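Local coordinates for protein 28 kDa product (Pseudomonas syringae pv. phaseolicola, PDB 1UKF) that is the mature, autocleaved product of a papain-like cysteine protease that acts as an avirulence effector in infected plant cells, at residues Q142-L150 with A160-Y171. Numbering follows the deposited sequence.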
loop_
_atom_site.group_PDB
_atom_site.type_symbol
_atom_site.label_atom_id
_atom_site.label_comp_id
_atom_site.label_asym_id
_atom_site.label_seq_id
_atom_site.Cartn_x
_atom_site.Cartn_y
_atom_site.Cartn_z
ATOM N N GLN A 142 -13.602 0.149 10.885
ATOM C CA GLN A 142 -13.015 1.132 9.976
ATOM C C GLN A 142 -11.819 0.638 9.154
ATOM O O GLN A 142 -10.768 0.307 9.704
ATOM C CB GLN A 142 -12.605 2.368 10.783
ATOM C CG GLN A 142 -11.883 3.451 9.994
ATOM C CD GLN A 142 -11.451 4.607 10.876
ATOM O OE1 GLN A 142 -10.868 4.405 11.942
ATOM N NE2 GLN A 142 -11.730 5.828 10.433
ATOM N N PHE A 143 -11.987 0.601 7.836
ATOM C CA PHE A 143 -10.917 0.180 6.935
ATOM C C PHE A 143 -10.282 1.425 6.317
ATOM O O PHE A 143 -10.967 2.223 5.676
ATOM C CB PHE A 143 -11.462 -0.723 5.827
ATOM C CG PHE A 143 -10.421 -1.142 4.825
ATOM C CD1 PHE A 143 -9.363 -1.962 5.204
ATOM C CD2 PHE A 143 -10.484 -0.692 3.509
ATOM C CE1 PHE A 143 -8.378 -2.327 4.285
ATOM C CE2 PHE A 143 -9.503 -1.054 2.584
ATOM C CZ PHE A 143 -8.448 -1.872 2.974
ATOM N N LYS A 144 -8.978 1.586 6.523
ATOM C CA LYS A 144 -8.237 2.733 5.996
ATOM C C LYS A 144 -7.266 2.275 4.916
ATOM O O LYS A 144 -6.585 1.266 5.082
ATOM C CB LYS A 144 -7.422 3.408 7.104
ATOM C CG LYS A 144 -8.199 3.938 8.294
ATOM C CD LYS A 144 -7.227 4.533 9.309
ATOM C CE LYS A 144 -7.939 5.128 10.512
ATOM N NZ LYS A 144 -6.961 5.665 11.498
ATOM N N LEU A 145 -7.193 3.024 3.820
ATOM C CA LEU A 145 -6.277 2.690 2.740
ATOM C C LEU A 145 -5.572 3.952 2.268
ATOM O O LEU A 145 -6.204 4.989 2.055
ATOM C CB LEU A 145 -7.025 2.027 1.579
ATOM C CG LEU A 145 -6.148 1.569 0.407
ATOM C CD1 LEU A 145 -6.779 0.361 -0.261
ATOM C CD2 LEU A 145 -5.955 2.710 -0.586
ATOM N N PHE A 146 -4.257 3.862 2.121
ATOM C CA PHE A 146 -3.451 4.990 1.672
ATOM C C PHE A 146 -2.699 4.647 0.396
ATOM O O PHE A 146 -1.978 3.646 0.334
ATOM C CB PHE A 146 -2.449 5.396 2.765
ATOM C CG PHE A 146 -1.350 6.316 2.282
ATOM C CD1 PHE A 146 -1.636 7.607 1.842
ATOM C CD2 PHE A 146 -0.028 5.887 2.269
ATOM C CE1 PHE A 146 -0.618 8.451 1.400
ATOM C CE2 PHE A 146 0.995 6.726 1.829
ATOM C CZ PHE A 146 0.696 8.009 1.394
ATOM N N ASP A 147 -2.889 5.472 -0.627
ATOM C CA ASP A 147 -2.187 5.303 -1.894
ATOM C C ASP A 147 -1.390 6.596 -2.052
ATOM O O ASP A 147 -1.972 7.669 -2.191
ATOM C CB ASP A 147 -3.169 5.172 -3.055
ATOM C CG ASP A 147 -2.468 4.982 -4.387
ATOM O OD1 ASP A 147 -1.324 5.460 -4.534
ATOM O OD2 ASP A 147 -3.066 4.362 -5.295
ATOM N N PRO A 148 -0.051 6.513 -2.026
ATOM C CA PRO A 148 0.797 7.702 -2.168
ATOM C C PRO A 148 0.449 8.624 -3.345
ATOM O O PRO A 148 0.678 9.832 -3.271
ATOM C CB PRO A 148 2.197 7.109 -2.292
ATOM C CG PRO A 148 2.113 5.863 -1.451
ATOM C CD PRO A 148 0.763 5.296 -1.838
ATOM N N ASN A 149 -0.088 8.065 -4.428
ATOM C CA ASN A 149 -0.452 8.865 -5.597
ATOM C C ASN A 149 -1.763 9.622 -5.435
ATOM O O ASN A 149 -1.992 10.613 -6.130
ATOM C CB ASN A 149 -0.627 7.993 -6.850
ATOM C CG ASN A 149 0.666 7.393 -7.355
ATOM O OD1 ASN A 149 1.733 7.999 -7.270
ATOM N ND2 ASN A 149 0.568 6.197 -7.926
ATOM N N LEU A 150 -2.613 9.167 -4.515
ATOM C CA LEU A 150 -3.946 9.741 -4.347
ATOM C C LEU A 150 -4.332 10.308 -2.990
ATOM O O LEU A 150 -5.038 11.317 -2.918
ATOM C CB LEU A 150 -4.981 8.685 -4.743
ATOM C CG LEU A 150 -4.835 8.117 -6.159
ATOM C CD1 LEU A 150 -5.645 6.839 -6.290
ATOM C CD2 LEU A 150 -5.285 9.157 -7.176
ATOM N N ALA A 160 -15.270 -2.438 1.736
ATOM C CA ALA A 160 -13.882 -2.533 1.299
ATOM C C ALA A 160 -13.739 -3.097 -0.121
ATOM O O ALA A 160 -12.897 -2.641 -0.886
ATOM C CB ALA A 160 -13.078 -3.374 2.286
ATOM N N PRO A 161 -14.550 -4.104 -0.489
ATOM C CA PRO A 161 -14.420 -4.643 -1.848
ATOM C C PRO A 161 -14.658 -3.578 -2.917
ATOM O O PRO A 161 -14.005 -3.579 -3.960
ATOM C CB PRO A 161 -15.490 -5.733 -1.889
ATOM C CG PRO A 161 -15.531 -6.211 -0.477
ATOM C CD PRO A 161 -15.477 -4.922 0.313
ATOM N N GLN A 162 -15.600 -2.678 -2.645
ATOM C CA GLN A 162 -15.945 -1.609 -3.575
ATOM C C GLN A 162 -14.818 -0.592 -3.669
ATOM O O GLN A 162 -14.516 -0.087 -4.748
ATOM C CB GLN A 162 -17.234 -0.923 -3.132
ATOM N N LEU A 163 -14.202 -0.290 -2.532
ATOM C CA LEU A 163 -13.101 0.662 -2.499
ATOM C C LEU A 163 -11.909 0.105 -3.270
ATOM O O LEU A 163 -11.332 0.790 -4.113
ATOM C CB LEU A 163 -12.710 0.965 -1.047
ATOM C CG LEU A 163 -11.404 1.723 -0.776
ATOM C CD1 LEU A 163 -11.258 2.908 -1.719
ATOM C CD2 LEU A 163 -11.395 2.181 0.677
ATOM N N ILE A 164 -11.551 -1.145 -3.001
ATOM C CA ILE A 164 -10.424 -1.750 -3.694
ATOM C C ILE A 164 -10.697 -1.874 -5.194
ATOM O O ILE A 164 -9.813 -1.607 -6.008
ATOM C CB ILE A 164 -10.084 -3.125 -3.091
ATOM C CG1 ILE A 164 -9.726 -2.945 -1.613
ATOM C CG2 ILE A 164 -8.918 -3.759 -3.849
ATOM C CD1 ILE A 164 -9.484 -4.237 -0.870
ATOM N N LYS A 165 -11.911 -2.273 -5.568
ATOM C CA LYS A 165 -12.242 -2.383 -6.985
ATOM C C LYS A 165 -12.071 -1.009 -7.631
ATOM O O LYS A 165 -11.548 -0.893 -8.738
ATOM C CB LYS A 165 -13.684 -2.866 -7.174
ATOM C CG LYS A 165 -14.101 -2.986 -8.637
ATOM C CD LYS A 165 -15.546 -3.450 -8.769
ATOM C CE LYS A 165 -15.910 -3.738 -10.221
ATOM N NZ LYS A 165 -15.773 -2.536 -11.093
ATOM N N GLY A 166 -12.517 0.028 -6.929
ATOM C CA GLY A 166 -12.396 1.378 -7.447
ATOM C C GLY A 166 -10.953 1.768 -7.716
ATOM O O GLY A 166 -10.654 2.422 -8.717
ATOM N N LEU A 167 -10.052 1.368 -6.825
ATOM C CA LEU A 167 -8.640 1.682 -6.986
ATOM C C LEU A 167 -8.080 0.957 -8.208
ATOM O O LEU A 167 -7.343 1.539 -9.002
ATOM C CB LEU A 167 -7.863 1.277 -5.732
ATOM C CG LEU A 167 -6.448 1.848 -5.647
ATOM C CD1 LEU A 167 -6.519 3.368 -5.588
ATOM C CD2 LEU A 167 -5.742 1.310 -4.411
ATOM N N ILE A 168 -8.430 -0.316 -8.356
ATOM C CA ILE A 168 -7.965 -1.091 -9.496
ATOM C C ILE A 168 -8.473 -0.472 -10.797
ATOM O O ILE A 168 -7.714 -0.312 -11.753
ATOM C CB ILE A 168 -8.452 -2.555 -9.421
ATOM C CG1 ILE A 168 -7.862 -3.235 -8.184
ATOM C CG2 ILE A 168 -8.046 -3.310 -10.688
ATOM C CD1 ILE A 168 -6.347 -3.296 -8.171
ATOM N N ASP A 169 -9.755 -0.119 -10.831
ATOM C CA ASP A 169 -10.332 0.478 -12.031
ATOM C C ASP A 169 -9.671 1.812 -12.345
ATOM O O ASP A 169 -9.505 2.173 -13.511
ATOM C CB ASP A 169 -11.840 0.681 -11.872
ATOM C CG ASP A 169 -12.599 -0.627 -11.776
ATOM O OD1 ASP A 169 -12.125 -1.638 -12.334
ATOM O OD2 ASP A 169 -13.679 -0.634 -11.153
ATOM N N HIS A 170 -9.298 2.544 -11.300
ATOM C CA HIS A 170 -8.642 3.834 -11.469
ATOM C C HIS A 170 -7.364 3.664 -12.283
ATOM O O HIS A 170 -7.139 4.371 -13.267
ATOM C CB HIS A 170 -8.292 4.435 -10.105
ATOM C CG HIS A 170 -7.363 5.606 -10.182
ATOM N ND1 HIS A 170 -7.774 6.860 -10.578
ATOM C CD2 HIS A 170 -6.032 5.703 -9.950
ATOM C CE1 HIS A 170 -6.737 7.678 -10.586
ATOM N NE2 HIS A 170 -5.669 7.001 -10.211
ATOM N N TYR A 171 -6.521 2.725 -11.871
ATOM C CA TYR A 171 -5.275 2.501 -12.579
ATOM C C TYR A 171 -5.486 1.915 -13.966
ATOM O O TYR A 171 -4.816 2.317 -14.916
ATOM C CB TYR A 171 -4.337 1.627 -11.747
ATOM C CG TYR A 171 -3.695 2.410 -10.625
ATOM C CD1 TYR A 171 -4.144 2.298 -9.309
ATOM C CD2 TYR A 171 -2.680 3.327 -10.896
ATOM C CE1 TYR A 171 -3.596 3.088 -8.292
ATOM C CE2 TYR A 171 -2.131 4.116 -9.892
ATOM C CZ TYR A 171 -2.593 3.995 -8.596
ATOM O OH TYR A 171 -2.055 4.799 -7.615
#
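Leu-145 and Leu-167 meet tip to tip, CD2 to CD2 at 4.1 Å, in the apolar layer between strand 142-147 and helix 160-171, whose axes run nearly parallel, 12° apart. Toward the start of both segments, Phe-143 offers its ring edge to Leu-163 CD2, while Ala-160 CB lies 3.9 Å from Phe-143 CD2. The other methyl of Leu-167, CD1, touches Leu-150 CD1 at 3.6 Å. That same Leu-150 methyl sits over a face of the His-170 ring, a CH-pi contact 4.2 Å from the centroid. At the polar edge, Tyr-171 OH donates to Asp-147 OD2 at 2.6 Å, on the syn side of a carboxylate nearly coplanar with the phenol ring. CG of Asp-147 stands anti to the backbone N (chi1 -179°), carrying the carboxylate to the helix. Asn-149 ND2 donates to Tyr-171 OH at 3.0 Å, almost straight at 167°, so the phenol both gives and receives. Asp-147 OD1 accepts from Asn-149 N, closing an Asx turn, and is also hydrogen-bonded to His-132 NE2. Asp-147, His-132 and Cys-18 are the active-site residues of this papain-like fold; Tyr-171 is thus second shell, holding OD2 while OD1 bonds His-132, which would limit carboxylate rotation.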